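Local structure of 2-hydroxyisobutyryl-CoA synthetase (Aquincola tertiaricarbonis, 6HDY) at residues A49-A61 against Y327-R339. The protein is a CoA synthetase-type member of the ANL superfamily, with an AMP-binding domain followed by a smaller C-terminal domain. Numbering follows the deposited sequence.
Sequences AILGRLQQVCQYA and YTHLERTSQPMIR
Leu330 lies against the helix 49-61 with both methyls in use: CD2 presses on Leu54 CD1 at 3.5 Å, tighter than usual for two carbons, while CD1 touches Ile50, the two side chains crossing at about a right angle. One to two turns further along the helix, Ile338 CD1 touches Val57 CG1 and comes to 3.5 Å from Ala61 CB; alanine's short side chain lets the branched isoleucine approach this closely. This apolar seam is buried, and Tyr305 from strand 304-310 and Trp72 of the helix 66-74 help to enclose it. In fold terms, a helix near the N-terminus, 43-64, packs across the connection between the adjacent antiparallel strands 322-329 and 340-347. Arginine's length and several N-H groups suit the polar flank: Arg53, bent at chi2 and chi3 (55° and 52°), donates from NH1 to Leu330 O at 3.1 Å, above the carbonyl plane, and gives its NE-H to Gln56 OE1. A water joins NH1 to Glu331, whose carboxylate also pairs with Arg38 and bonds to Tyr21. The looser margin is partly exposed Tyr60, whose apolar ring stays 4.3 Å from Pro336 CG at CE2 while its terminal OH donates to Thr333 O at 2.7 Å.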
loop_
_atom_site.group_PDB
_atom_site.type_symbol
_atom_site.label_atom_id
_atom_site.label_comp_id
_atom_site.label_asym_id
_atom_site.label_seq_id
_atom_site.Cartn_x
_atom_site.Cartn_y
_atom_site.Cartn_z
ATOM N N ALA A 49 20.807 -31.423 5.728
ATOM C CA ALA A 49 19.516 -31.067 6.282
ATOM C C ALA A 49 18.603 -30.494 5.193
ATOM O O ALA A 49 17.416 -30.790 5.211
ATOM C CB ALA A 49 19.693 -30.083 7.423
ATOM N N ILE A 50 19.169 -29.751 4.209
ATOM C CA ILE A 50 18.424 -29.190 3.061
ATOM C C ILE A 50 17.798 -30.333 2.264
ATOM O O ILE A 50 16.610 -30.279 1.978
ATOM C CB ILE A 50 19.299 -28.247 2.188
ATOM C CG1 ILE A 50 19.529 -26.913 2.910
ATOM C CG2 ILE A 50 18.684 -28.023 0.786
ATOM C CD1 ILE A 50 20.766 -26.177 2.488
ATOM N N LEU A 51 18.581 -31.391 1.987
ATOM C CA LEU A 51 18.135 -32.594 1.278
ATOM C C LEU A 51 17.013 -33.272 2.068
ATOM O O LEU A 51 16.039 -33.726 1.465
ATOM C CB LEU A 51 19.321 -33.559 1.048
ATOM C CG LEU A 51 19.003 -35.010 0.607
ATOM C CD1 LEU A 51 18.316 -35.044 -0.771
ATOM C CD2 LEU A 51 20.255 -35.890 0.643
ATOM N N GLY A 52 17.167 -33.316 3.399
ATOM C CA GLY A 52 16.179 -33.864 4.323
ATOM C C GLY A 52 14.866 -33.116 4.217
ATOM O O GLY A 52 13.802 -33.726 4.083
ATOM N N ARG A 53 14.949 -31.776 4.208
ATOM C CA ARG A 53 13.789 -30.891 4.068
ATOM C C ARG A 53 13.141 -31.043 2.685
ATOM O O ARG A 53 11.917 -31.039 2.572
ATOM C CB ARG A 53 14.202 -29.420 4.292
ATOM C CG ARG A 53 13.036 -28.409 4.127
ATOM C CD ARG A 53 11.812 -28.683 5.011
ATOM N NE ARG A 53 12.179 -28.849 6.418
ATOM C CZ ARG A 53 12.414 -27.839 7.247
ATOM N NH1 ARG A 53 12.270 -26.581 6.834
ATOM N NH2 ARG A 53 12.772 -28.075 8.497
ATOM N N LEU A 54 13.984 -31.142 1.648
ATOM C CA LEU A 54 13.626 -31.298 0.240
ATOM C C LEU A 54 12.734 -32.518 0.077
ATOM O O LEU A 54 11.736 -32.451 -0.634
ATOM C CB LEU A 54 14.924 -31.442 -0.586
ATOM C CG LEU A 54 15.248 -30.435 -1.703
ATOM C CD1 LEU A 54 14.496 -29.120 -1.595
ATOM C CD2 LEU A 54 16.743 -30.227 -1.853
ATOM N N GLN A 55 13.042 -33.594 0.808
ATOM C CA GLN A 55 12.273 -34.835 0.821
ATOM C C GLN A 55 10.892 -34.600 1.453
ATOM O O GLN A 55 9.878 -35.026 0.890
ATOM C CB GLN A 55 13.042 -35.937 1.569
ATOM C CG GLN A 55 14.315 -36.369 0.835
ATOM C CD GLN A 55 15.268 -37.137 1.721
ATOM O OE1 GLN A 55 15.545 -36.759 2.864
ATOM N NE2 GLN A 55 15.814 -38.222 1.202
ATOM N N GLN A 56 10.862 -33.871 2.596
ATOM C CA GLN A 56 9.643 -33.498 3.316
ATOM C C GLN A 56 8.731 -32.663 2.398
ATOM O O GLN A 56 7.565 -32.992 2.264
ATOM C CB GLN A 56 9.976 -32.687 4.588
ATOM C CG GLN A 56 10.655 -33.434 5.712
ATOM C CD GLN A 56 10.846 -32.562 6.941
ATOM O OE1 GLN A 56 11.931 -31.996 7.157
ATOM N NE2 GLN A 56 9.813 -32.475 7.802
ATOM N N VAL A 57 9.285 -31.610 1.745
ATOM C CA VAL A 57 8.572 -30.685 0.843
ATOM C C VAL A 57 7.945 -31.436 -0.351
ATOM O O VAL A 57 6.760 -31.248 -0.647
ATOM C CB VAL A 57 9.486 -29.493 0.416
ATOM C CG1 VAL A 57 8.837 -28.633 -0.677
ATOM C CG2 VAL A 57 9.845 -28.628 1.628
ATOM N N CYS A 58 8.737 -32.293 -1.009
ATOM C CA CYS A 58 8.300 -33.088 -2.152
ATOM C C CYS A 58 7.200 -34.073 -1.784
ATOM O O CYS A 58 6.306 -34.311 -2.594
ATOM C CB CYS A 58 9.488 -33.778 -2.817
ATOM S SG CYS A 58 10.488 -32.674 -3.842
ATOM N N GLN A 59 7.247 -34.624 -0.557
ATOM C CA GLN A 59 6.222 -35.536 -0.047
ATOM C C GLN A 59 4.971 -34.706 0.225
ATOM O O GLN A 59 3.861 -35.118 -0.119
ATOM C CB GLN A 59 6.695 -36.218 1.245
ATOM C CG GLN A 59 7.652 -37.385 1.016
ATOM C CD GLN A 59 8.570 -37.672 2.192
ATOM O OE1 GLN A 59 8.251 -37.405 3.360
ATOM N NE2 GLN A 59 9.725 -38.267 1.910
ATOM N N TYR A 60 5.162 -33.501 0.791
ATOM C CA TYR A 60 4.061 -32.588 1.081
ATOM C C TYR A 60 3.342 -32.186 -0.216
ATOM O O TYR A 60 2.128 -32.239 -0.254
ATOM C CB TYR A 60 4.538 -31.378 1.916
ATOM C CG TYR A 60 3.467 -30.310 2.084
ATOM C CD1 TYR A 60 2.490 -30.420 3.076
ATOM C CD2 TYR A 60 3.414 -29.205 1.233
ATOM C CE1 TYR A 60 1.510 -29.442 3.231
ATOM C CE2 TYR A 60 2.418 -28.243 1.363
ATOM C CZ TYR A 60 1.469 -28.365 2.362
ATOM O OH TYR A 60 0.472 -27.426 2.457
ATOM N N ALA A 61 4.095 -31.840 -1.281
ATOM C CA ALA A 61 3.532 -31.422 -2.574
ATOM C C ALA A 61 2.831 -32.572 -3.289
ATOM O O ALA A 61 1.766 -32.383 -3.856
ATOM C CB ALA A 61 4.616 -30.826 -3.449
ATOM N N TYR A 327 14.847 -22.122 -8.110
ATOM C CA TYR A 327 14.560 -22.004 -6.683
ATOM C C TYR A 327 13.544 -22.979 -6.141
ATOM O O TYR A 327 12.574 -23.307 -6.821
ATOM C CB TYR A 327 14.070 -20.588 -6.350
ATOM C CG TYR A 327 14.942 -19.433 -6.787
ATOM C CD1 TYR A 327 16.057 -19.050 -6.038
ATOM C CD2 TYR A 327 14.590 -18.643 -7.879
ATOM C CE1 TYR A 327 16.809 -17.923 -6.379
ATOM C CE2 TYR A 327 15.322 -17.502 -8.217
ATOM C CZ TYR A 327 16.435 -17.152 -7.468
ATOM O OH TYR A 327 17.176 -16.048 -7.814
ATOM N N THR A 328 13.737 -23.378 -4.863
ATOM C CA THR A 328 12.829 -24.258 -4.127
ATOM C C THR A 328 12.592 -23.736 -2.707
ATOM O O THR A 328 13.551 -23.508 -1.966
ATOM C CB THR A 328 13.308 -25.732 -4.140
ATOM O OG1 THR A 328 13.450 -26.190 -5.492
ATOM C CG2 THR A 328 12.357 -26.657 -3.378
ATOM N N HIS A 329 11.299 -23.572 -2.337
ATOM C CA HIS A 329 10.850 -23.206 -0.993
ATOM C C HIS A 329 11.130 -24.333 -0.014
ATOM O O HIS A 329 10.747 -25.487 -0.268
ATOM C CB HIS A 329 9.311 -22.927 -0.952
ATOM C CG HIS A 329 8.923 -21.579 -1.484
ATOM N ND1 HIS A 329 8.040 -21.444 -2.545
ATOM C CD2 HIS A 329 9.286 -20.347 -1.059
ATOM C CE1 HIS A 329 7.910 -20.142 -2.739
ATOM N NE2 HIS A 329 8.650 -19.443 -1.875
ATOM N N LEU A 330 11.732 -24.001 1.143
ATOM C CA LEU A 330 11.925 -25.030 2.187
ATOM C C LEU A 330 10.989 -24.819 3.404
ATOM O O LEU A 330 10.882 -25.691 4.266
ATOM C CB LEU A 330 13.404 -25.094 2.638
ATOM C CG LEU A 330 14.464 -25.336 1.561
ATOM C CD1 LEU A 330 15.837 -25.362 2.171
ATOM C CD2 LEU A 330 14.199 -26.620 0.810
ATOM N N GLU A 331 10.293 -23.671 3.459
ATOM C CA GLU A 331 9.449 -23.273 4.582
ATOM C C GLU A 331 8.106 -22.680 4.154
ATOM O O GLU A 331 7.661 -21.679 4.735
ATOM C CB GLU A 331 10.222 -22.287 5.488
ATOM C CG GLU A 331 11.427 -22.888 6.207
ATOM C CD GLU A 331 12.119 -22.010 7.230
ATOM O OE1 GLU A 331 11.935 -20.774 7.197
ATOM O OE2 GLU A 331 12.847 -22.565 8.079
ATOM N N ARG A 332 7.442 -23.294 3.147
ATOM C CA ARG A 332 6.129 -22.833 2.667
ATOM C C ARG A 332 5.156 -23.962 2.407
ATOM O O ARG A 332 5.504 -24.954 1.768
ATOM C CB ARG A 332 6.260 -21.917 1.428
ATOM C CG ARG A 332 6.681 -20.492 1.783
ATOM C CD ARG A 332 6.401 -19.487 0.696
ATOM N NE ARG A 332 4.977 -19.366 0.334
ATOM C CZ ARG A 332 4.520 -18.542 -0.601
ATOM N NH1 ARG A 332 5.358 -17.754 -1.270
ATOM N NH2 ARG A 332 3.221 -18.497 -0.878
ATOM N N THR A 333 3.923 -23.810 2.908
ATOM C CA THR A 333 2.853 -24.791 2.724
ATOM C C THR A 333 1.849 -24.345 1.651
ATOM O O THR A 333 1.149 -25.185 1.099
ATOM C CB THR A 333 2.156 -25.076 4.061
ATOM O OG1 THR A 333 1.721 -23.837 4.631
ATOM C CG2 THR A 333 3.048 -25.843 5.047
ATOM N N SER A 334 1.765 -23.028 1.360
ATOM C CA SER A 334 0.814 -22.469 0.373
ATOM C C SER A 334 1.572 -22.088 -0.899
ATOM O O SER A 334 2.605 -21.410 -0.808
ATOM C CB SER A 334 0.072 -21.255 0.942
ATOM O OG SER A 334 0.878 -20.083 0.909
ATOM N N GLN A 335 1.076 -22.543 -2.082
ATOM C CA GLN A 335 1.738 -22.331 -3.382
ATOM C C GLN A 335 3.251 -22.610 -3.314
ATOM O O GLN A 335 4.040 -21.760 -3.723
ATOM C CB GLN A 335 1.419 -20.940 -3.966
ATOM C CG GLN A 335 -0.085 -20.791 -4.312
ATOM C CD GLN A 335 -0.381 -19.458 -4.981
ATOM O OE1 GLN A 335 0.049 -18.398 -4.523
ATOM N NE2 GLN A 335 -1.143 -19.479 -6.068
ATOM N N PRO A 336 3.712 -23.774 -2.743
ATOM C CA PRO A 336 5.169 -23.991 -2.664
ATOM C C PRO A 336 5.770 -24.165 -4.052
ATOM O O PRO A 336 5.197 -24.841 -4.903
ATOM C CB PRO A 336 5.310 -25.243 -1.788
ATOM C CG PRO A 336 4.038 -25.983 -1.971
ATOM C CD PRO A 336 2.966 -24.939 -2.207
ATOM N N MET A 337 6.874 -23.499 -4.287
ATOM C CA MET A 337 7.584 -23.550 -5.561
ATOM C C MET A 337 8.728 -24.539 -5.458
ATOM O O MET A 337 9.592 -24.391 -4.590
ATOM C CB MET A 337 8.139 -22.169 -5.950
ATOM C CG MET A 337 7.106 -21.117 -6.305
ATOM S SD MET A 337 5.951 -21.439 -7.654
ATOM C CE MET A 337 6.848 -22.259 -8.735
ATOM N N ILE A 338 8.696 -25.580 -6.299
ATOM C CA ILE A 338 9.730 -26.614 -6.297
ATOM C C ILE A 338 10.434 -26.602 -7.639
ATOM O O ILE A 338 9.892 -27.054 -8.650
ATOM C CB ILE A 338 9.222 -28.030 -5.873
ATOM C CG1 ILE A 338 8.421 -27.963 -4.552
ATOM C CG2 ILE A 338 10.398 -29.008 -5.752
ATOM C CD1 ILE A 338 7.604 -29.152 -4.269
ATOM N N ARG A 339 11.650 -26.080 -7.628
ATOM C CA ARG A 339 12.507 -25.938 -8.793
ATOM C C ARG A 339 11.872 -25.007 -9.820
ATOM O O ARG A 339 11.722 -25.360 -10.984
ATOM C CB ARG A 339 12.954 -27.313 -9.367
ATOM C CG ARG A 339 14.127 -27.841 -8.583
ATOM C CD ARG A 339 14.672 -29.188 -8.998
ATOM N NE ARG A 339 14.951 -29.328 -10.425
ATOM C CZ ARG A 339 16.087 -28.988 -11.026
ATOM N NH1 ARG A 339 17.062 -28.402 -10.341
ATOM N NH2 ARG A 339 16.247 -29.208 -12.321
HETATM O O HOH W 1 12.427 -24.943 9.079
#